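Local coordinates for heterokaryon incompatibility protein s (Podospora anserina, PDB 2WVQ), which forms the [het-s] prion through a domain absent here and, with het-S from incompatible cells, triggers a lethal reaction preventing viable heterokaryons, at residues E193-E196 against S200-I203; I203-A208 against A214-A219. The protein carries 2 engineered substitutions. One frame throughout, in Å; residues are numbered along the deposited sequence.

Contact 1. Residues E193-E196 against S200-I203; sequences EEVE and SLTI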
ATOM      1  N   GLU A 193      13.673 -30.429  -3.946  1.00 47.17           N
ATOM      2  CA  GLU A 193      14.360 -31.714  -4.111  1.00 48.08           C
ATOM      3  C   GLU A 193      15.805 -31.642  -4.617  1.00 48.33           C
ATOM      4  O   GLU A 193      16.586 -32.565  -4.392  1.00 48.36           O
ATOM      5  CB  GLU A 193      13.520 -32.758  -4.877  1.00 48.03           C
ATOM      6  CG  GLU A 193      13.043 -32.384  -6.268  1.00 48.83           C
ATOM      7  CD  GLU A 193      12.572 -33.602  -7.043  1.00 49.00           C
ATOM      8  OE1 GLU A 193      11.347 -33.828  -7.143  1.00 49.92           O
ATOM      9  OE2 GLU A 193      13.442 -34.354  -7.532  1.00 50.96           O
ATOM     10  N   GLU A 194      16.182 -30.544  -5.267  1.00 48.81           N
ATOM     11  CA  GLU A 194      17.551 -30.423  -5.781  1.00 48.87           C
ATOM     12  C   GLU A 194      18.530 -29.873  -4.739  1.00 49.20           C
ATOM     13  O   GLU A 194      19.757 -29.995  -4.880  1.00 49.45           O
ATOM     14  CB  GLU A 194      17.564 -29.580  -7.048  1.00 48.67           C
ATOM     15  CG  GLU A 194      18.747 -29.828  -7.942  1.00 49.37           C
ATOM     16  CD  GLU A 194      18.342 -30.042  -9.380  1.00 50.33           C
ATOM     17  OE1 GLU A 194      17.160 -29.791  -9.712  1.00 50.89           O
ATOM     18  OE2 GLU A 194      19.204 -30.469 -10.179  1.00 49.85           O
ATOM     19  N   VAL A 195      17.991 -29.280  -3.684  1.00 49.51           N
ATOM     20  CA  VAL A 195      18.830 -28.683  -2.653  1.00 49.85           C
ATOM     21  C   VAL A 195      19.105 -29.712  -1.547  1.00 49.93           C
ATOM     22  O   VAL A 195      18.220 -30.069  -0.764  1.00 49.70           O
ATOM     23  CB  VAL A 195      18.278 -27.286  -2.179  1.00 49.73           C
ATOM     24  CG1 VAL A 195      16.850 -27.368  -1.708  1.00 51.19           C
ATOM     25  CG2 VAL A 195      19.157 -26.658  -1.120  1.00 50.00           C
ATOM     26  N   GLU A 196      20.350 -30.190  -1.512  1.00 50.22           N
ATOM     27  CA  GLU A 196      20.702 -31.349  -0.691  1.00 50.72           C
ATOM     28  C   GLU A 196      21.308 -31.001   0.663  1.00 50.80           C
ATOM     29  O   GLU A 196      21.196 -31.785   1.632  1.00 50.96           O
ATOM     30  CB  GLU A 196      21.642 -32.292  -1.460  1.00 50.88           C
ATOM     31  CG  GLU A 196      21.035 -32.908  -2.727  1.00 52.78           C
ATOM     32  CD  GLU A 196      19.697 -33.635  -2.486  1.00 55.73           C
ATOM     33  OE1 GLU A 196      19.073 -34.086  -3.483  1.00 55.80           O
ATOM     34  OE2 GLU A 196      19.266 -33.757  -1.311  1.00 56.98           O
ATOM     35  N   SER A 200      21.910 -24.741   3.178  1.00 47.85           N
ATOM     36  CA  SER A 200      20.963 -24.042   2.312  1.00 46.76           C
ATOM     37  C   SER A 200      19.496 -24.258   2.699  1.00 46.26           C
ATOM     38  O   SER A 200      18.667 -23.329   2.549  1.00 46.78           O
ATOM     39  CB  SER A 200      21.198 -24.425   0.837  1.00 46.72           C
ATOM     40  OG  SER A 200      22.463 -23.954   0.386  1.00 45.44           O
ATOM     41  N   LEU A 201      19.165 -25.454   3.202  1.00 45.38           N
ATOM     42  CA  LEU A 201      17.782 -25.784   3.590  1.00 44.44           C
ATOM     43  C   LEU A 201      17.306 -25.029   4.844  1.00 44.44           C
ATOM     44  O   LEU A 201      16.146 -24.596   4.919  1.00 44.14           O
ATOM     45  CB  LEU A 201      17.597 -27.288   3.760  1.00 44.03           C
ATOM     46  CG  LEU A 201      17.696 -28.202   2.534  1.00 43.56           C
ATOM     47  CD1 LEU A 201      17.999 -29.652   2.941  1.00 43.17           C
ATOM     48  CD2 LEU A 201      16.430 -28.163   1.689  1.00 43.26           C
ATOM     49  N   THR A 202      18.207 -24.864   5.810  1.00 44.02           N
ATOM     50  CA  THR A 202      17.949 -24.057   7.015  1.00 43.86           C
ATOM     51  C   THR A 202      17.679 -22.606   6.646  1.00 42.98           C
ATOM     52  O   THR A 202      16.808 -21.965   7.231  1.00 43.54           O
ATOM     53  CB  THR A 202      19.149 -24.075   7.969  1.00 43.36           C
ATOM     54  OG1 THR A 202      19.584 -25.423   8.131  1.00 45.24           O
ATOM     55  CG2 THR A 202      18.776 -23.483   9.339  1.00 43.41           C
ATOM     56  N   ILE A 203      18.440 -22.104   5.677  1.00 42.42           N
ATOM     57  CA  ILE A 203      18.272 -20.743   5.144  1.00 42.33           C
ATOM     58  C   ILE A 203      16.879 -20.520   4.524  1.00 42.84           C
ATOM     59  O   ILE A 203      16.229 -19.488   4.770  1.00 43.09           O
ATOM     60  CB  ILE A 203      19.420 -20.372   4.136  1.00 42.01           C
ATOM     61  CG1 ILE A 203      20.731 -20.132   4.899  1.00 42.11           C
ATOM     62  CG2 ILE A 203      19.027 -19.125   3.255  1.00 41.32           C
ATOM     63  CD1 ILE A 203      21.930 -19.856   4.010  1.00 42.18           C
TER
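Val-195 and Leu-201 meet through their methyl groups, and that apolar touch carries most of the contact. CG1 of Val-195 comes within 3.5 Å of CD2 of Leu-201, the two side chains sliding past each other in opposite directions. The other valine branch is used as well: CG2, anti to the backbone N with CG1 at chi1 55°, reaches the CB of Ser-200 at 3.6 Å. The valine therefore straddles two successive residues of the first turn of the helix, one methyl on each.

Helix 198-207 starts just after the loop that follows helix 181-191, and Val-195 is the residue of that loop turned in against it. The segments belong to the helical globular domain, of the HeLo family, and the contact is local packing that folds the inter-helix connection back on the helix it leads into.

Leu-201 also lies against backbone. Its CD2 and CD1 lie 3.6 and 3.7 Å from Val-195 O, and CD1 is also 4.1 Å from Glu-196 O. Leu-201 touches Lys-222 and Ile-223 of helix 213-224 as well.

No hydrogen bond crosses between the segments. Ser-200 OG bonds instead to Asp-197 OD1, while Glu-196, with its CB directed away from the helix, makes a long, weak ion pair through OE2 with Lys-222.

Contact 2. Residues I203-A208 against A214-A219; sequences ILKDAA and AMSDAA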
ATOM      1  N   ILE A 203      18.440 -22.104   5.677  1.00 42.42           N
ATOM      2  CA  ILE A 203      18.272 -20.743   5.144  1.00 42.33           C
ATOM      3  C   ILE A 203      16.879 -20.520   4.524  1.00 42.84           C
ATOM      4  O   ILE A 203      16.229 -19.488   4.770  1.00 43.09           O
ATOM      5  CB  ILE A 203      19.420 -20.372   4.136  1.00 42.01           C
ATOM      6  CG1 ILE A 203      20.731 -20.132   4.899  1.00 42.11           C
ATOM      7  CG2 ILE A 203      19.027 -19.125   3.255  1.00 41.32           C
ATOM      8  CD1 ILE A 203      21.930 -19.856   4.010  1.00 42.18           C
ATOM      9  N   LEU A 204      16.421 -21.483   3.727  1.00 43.06           N
ATOM     10  CA  LEU A 204      15.058 -21.430   3.148  1.00 43.18           C
ATOM     11  C   LEU A 204      13.968 -21.560   4.229  1.00 43.02           C
ATOM     12  O   LEU A 204      13.030 -20.789   4.242  1.00 43.24           O
ATOM     13  CB  LEU A 204      14.867 -22.528   2.082  1.00 43.20           C
ATOM     14  CG  LEU A 204      15.680 -22.503   0.792  1.00 42.29           C
ATOM     15  CD1 LEU A 204      15.346 -23.780   0.013  1.00 43.60           C
ATOM     16  CD2 LEU A 204      15.355 -21.239  -0.064  1.00 44.13           C
ATOM     17  N   LYS A 205      14.098 -22.559   5.100  1.00 43.66           N
ATOM     18  CA  LYS A 205      13.253 -22.721   6.298  1.00 44.08           C
ATOM     19  C   LYS A 205      13.101 -21.378   7.059  1.00 44.50           C
ATOM     20  O   LYS A 205      11.976 -20.941   7.325  1.00 44.95           O
ATOM     21  CB  LYS A 205      13.823 -23.812   7.215  1.00 43.90           C
ATOM     22  CG  LYS A 205      12.871 -24.295   8.293  1.00 43.96           C
ATOM     23  CD  LYS A 205      13.615 -24.955   9.435  1.00 45.22           C
ATOM     24  CE  LYS A 205      12.690 -25.183  10.639  1.00 47.16           C
ATOM     25  NZ  LYS A 205      13.395 -25.730  11.846  1.00 48.57           N
ATOM     26  N   ASP A 206      14.229 -20.724   7.366  1.00 43.74           N
ATOM     27  CA  ASP A 206      14.223 -19.451   8.088  1.00 43.13           C
ATOM     28  C   ASP A 206      13.640 -18.292   7.274  1.00 42.87           C
ATOM     29  O   ASP A 206      12.757 -17.595   7.766  1.00 43.05           O
ATOM     30  CB  ASP A 206      15.630 -19.080   8.562  1.00 43.27           C
ATOM     31  CG  ASP A 206      16.125 -19.956   9.706  1.00 43.91           C
ATOM     32  OD1 ASP A 206      15.312 -20.623  10.389  1.00 44.80           O
ATOM     33  OD2 ASP A 206      17.355 -19.973   9.924  1.00 44.99           O
ATOM     34  N   ALA A 207      14.144 -18.082   6.054  1.00 41.95           N
ATOM     35  CA  ALA A 207      13.707 -16.947   5.207  1.00 41.30           C
ATOM     36  C   ALA A 207      12.250 -17.038   4.761  1.00 41.16           C
ATOM     37  O   ALA A 207      11.600 -16.012   4.629  1.00 40.68           O
ATOM     38  CB  ALA A 207      14.636 -16.762   3.991  1.00 40.71           C
ATOM     39  N   ALA A 208      11.741 -18.267   4.560  1.00 40.85           N
ATOM     40  CA  ALA A 208      10.333 -18.468   4.217  1.00 40.95           C
ATOM     41  C   ALA A 208       9.396 -18.156   5.387  1.00 40.63           C
ATOM     42  O   ALA A 208       8.194 -17.999   5.193  1.00 41.28           O
ATOM     43  CB  ALA A 208      10.071 -19.868   3.649  1.00 39.55           C
ATOM     44  N   ALA A 214       4.507 -23.296   3.100  1.00 40.94           N
ATOM     45  CA  ALA A 214       4.726 -24.492   2.279  1.00 41.50           C
ATOM     46  C   ALA A 214       6.227 -24.783   2.051  1.00 41.95           C
ATOM     47  O   ALA A 214       6.684 -25.921   2.264  1.00 41.32           O
ATOM     48  CB  ALA A 214       3.951 -24.400   0.966  1.00 41.06           C
ATOM     49  N   MET A 215       6.987 -23.748   1.684  1.00 41.90           N
ATOM     50  CA  MET A 215       8.459 -23.840   1.540  1.00 42.24           C
ATOM     51  C   MET A 215       9.153 -24.059   2.866  1.00 41.59           C
ATOM     52  O   MET A 215      10.094 -24.842   2.979  1.00 41.47           O
ATOM     53  CB  MET A 215       9.021 -22.583   0.863  1.00 42.69           C
ATOM     54  CG  MET A 215      10.544 -22.610   0.652  1.00 42.69           C
ATOM     55  SD  MET A 215      11.279 -21.200  -0.204  1.00 43.80           S
ATOM     56  CE  MET A 215      10.274 -20.960  -1.676  1.00 41.89           C
ATOM     57  N   SER A 216       8.689 -23.358   3.885  1.00 41.72           N
ATOM     58  CA  SER A 216       9.233 -23.531   5.217  1.00 41.65           C
ATOM     59  C   SER A 216       9.091 -24.981   5.694  1.00 41.65           C
ATOM     60  O   SER A 216      10.058 -25.592   6.190  1.00 40.08           O
ATOM     61  CB  SER A 216       8.573 -22.545   6.176  1.00 41.17           C
ATOM     62  OG  SER A 216       9.309 -22.477   7.376  1.00 44.17           O
ATOM     63  N   ASP A 217       7.897 -25.542   5.509  1.00 42.15           N
ATOM     64  CA  ASP A 217       7.607 -26.930   5.929  1.00 42.24           C
ATOM     65  C   ASP A 217       8.350 -27.981   5.110  1.00 42.08           C
ATOM     66  O   ASP A 217       8.780 -29.005   5.651  1.00 43.06           O
ATOM     67  CB  ASP A 217       6.105 -27.211   5.882  1.00 42.46           C
ATOM     68  CG  ASP A 217       5.315 -26.370   6.876  1.00 43.72           C
ATOM     69  OD1 ASP A 217       5.926 -25.730   7.759  1.00 44.53           O
ATOM     70  OD2 ASP A 217       4.070 -26.338   6.762  1.00 46.93           O
ATOM     71  N   ALA A 218       8.490 -27.718   3.813  1.00 42.50           N
ATOM     72  CA  ALA A 218       9.231 -28.580   2.902  1.00 42.12           C
ATOM     73  C   ALA A 218      10.708 -28.678   3.274  1.00 41.91           C
ATOM     74  O   ALA A 218      11.257 -29.763   3.309  1.00 40.86           O
ATOM     75  CB  ALA A 218       9.051 -28.109   1.455  1.00 41.65           C
ATOM     76  N   ALA A 219      11.344 -27.524   3.520  1.00 42.69           N
ATOM     77  CA  ALA A 219      12.700 -27.454   4.093  1.00 42.21           C
ATOM     78  C   ALA A 219      12.853 -28.159   5.455  1.00 42.78           C
ATOM     79  O   ALA A 219      13.803 -28.916   5.647  1.00 42.34           O
ATOM     80  CB  ALA A 219      13.148 -26.000   4.197  1.00 42.53           C
TER
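Ser-216 OG donates a hydrogen bond to Lys-205 O, 3.1 Å away, the one such bond between these two helical segments. It meets the carbonyl in its plane, on a lone pair, with a C=O...OG angle of 128°. The serine has chi1 at -166°, which swings OG away from its own backbone N and over to the neighbouring helix. Lys-205 O thus has a side-chain donor from across the interface. The two residues also have the closest CA atoms, 4.2 Å apart.

Met-215 can be followed outward. Its CB lies 4.0 Å from the CB of Ala-208, and CG stays beside that same methyl. The chain runs extended through CG to SD, which lies 4.1 Å from CD2 of Leu-204, the two side chains crossing at a slant. Only at the last torsion does it bend, to place CE.

On the other flank, the CB of Ala-219 packs 3.7 Å from Lys-205 N and 3.8 Å from Lys-205 CB. The lysine passes its CG by Ser-216 O, 3.7 Å off, and then runs extended, its amine leading away from the partner helix.

This is a roughly antiparallel helical hairpin: the short axes approach to 7.8 Å and make an angle of 148°, a closeness that fits Ala-208, Ala-219 and the serine between them. Ile-192, in the loop after helix 181-191, touches Leu-204, Met-215 and Ala-219. Leu-204 reaches on to Leu-129 and Leu-133 of helix 124-140, and Met-215 to Ile-51 and Arg-58 of helix 42-62, so the hairpin is packed against those two helices.

How the contacts relate
From the N terminus, the chain leaves helix 181-191, and contact 1 closes the short loop from 193-196 to 200-203 at the start of helix 198-207. That helix then runs into contact 2, which closes the next connection, bringing 214-219 of helix 213-224 back alongside 203-208. The two loops follow in series, neither nested nor crossed, and share Ile-203, where one segment ends and the other begins. Their centres lie about 9 Å apart and they touch, Leu-201 O approaching Ala-219 CB at 3.4 Å. Helix 198-207 is thus held by the loop before it and by the last helix after it.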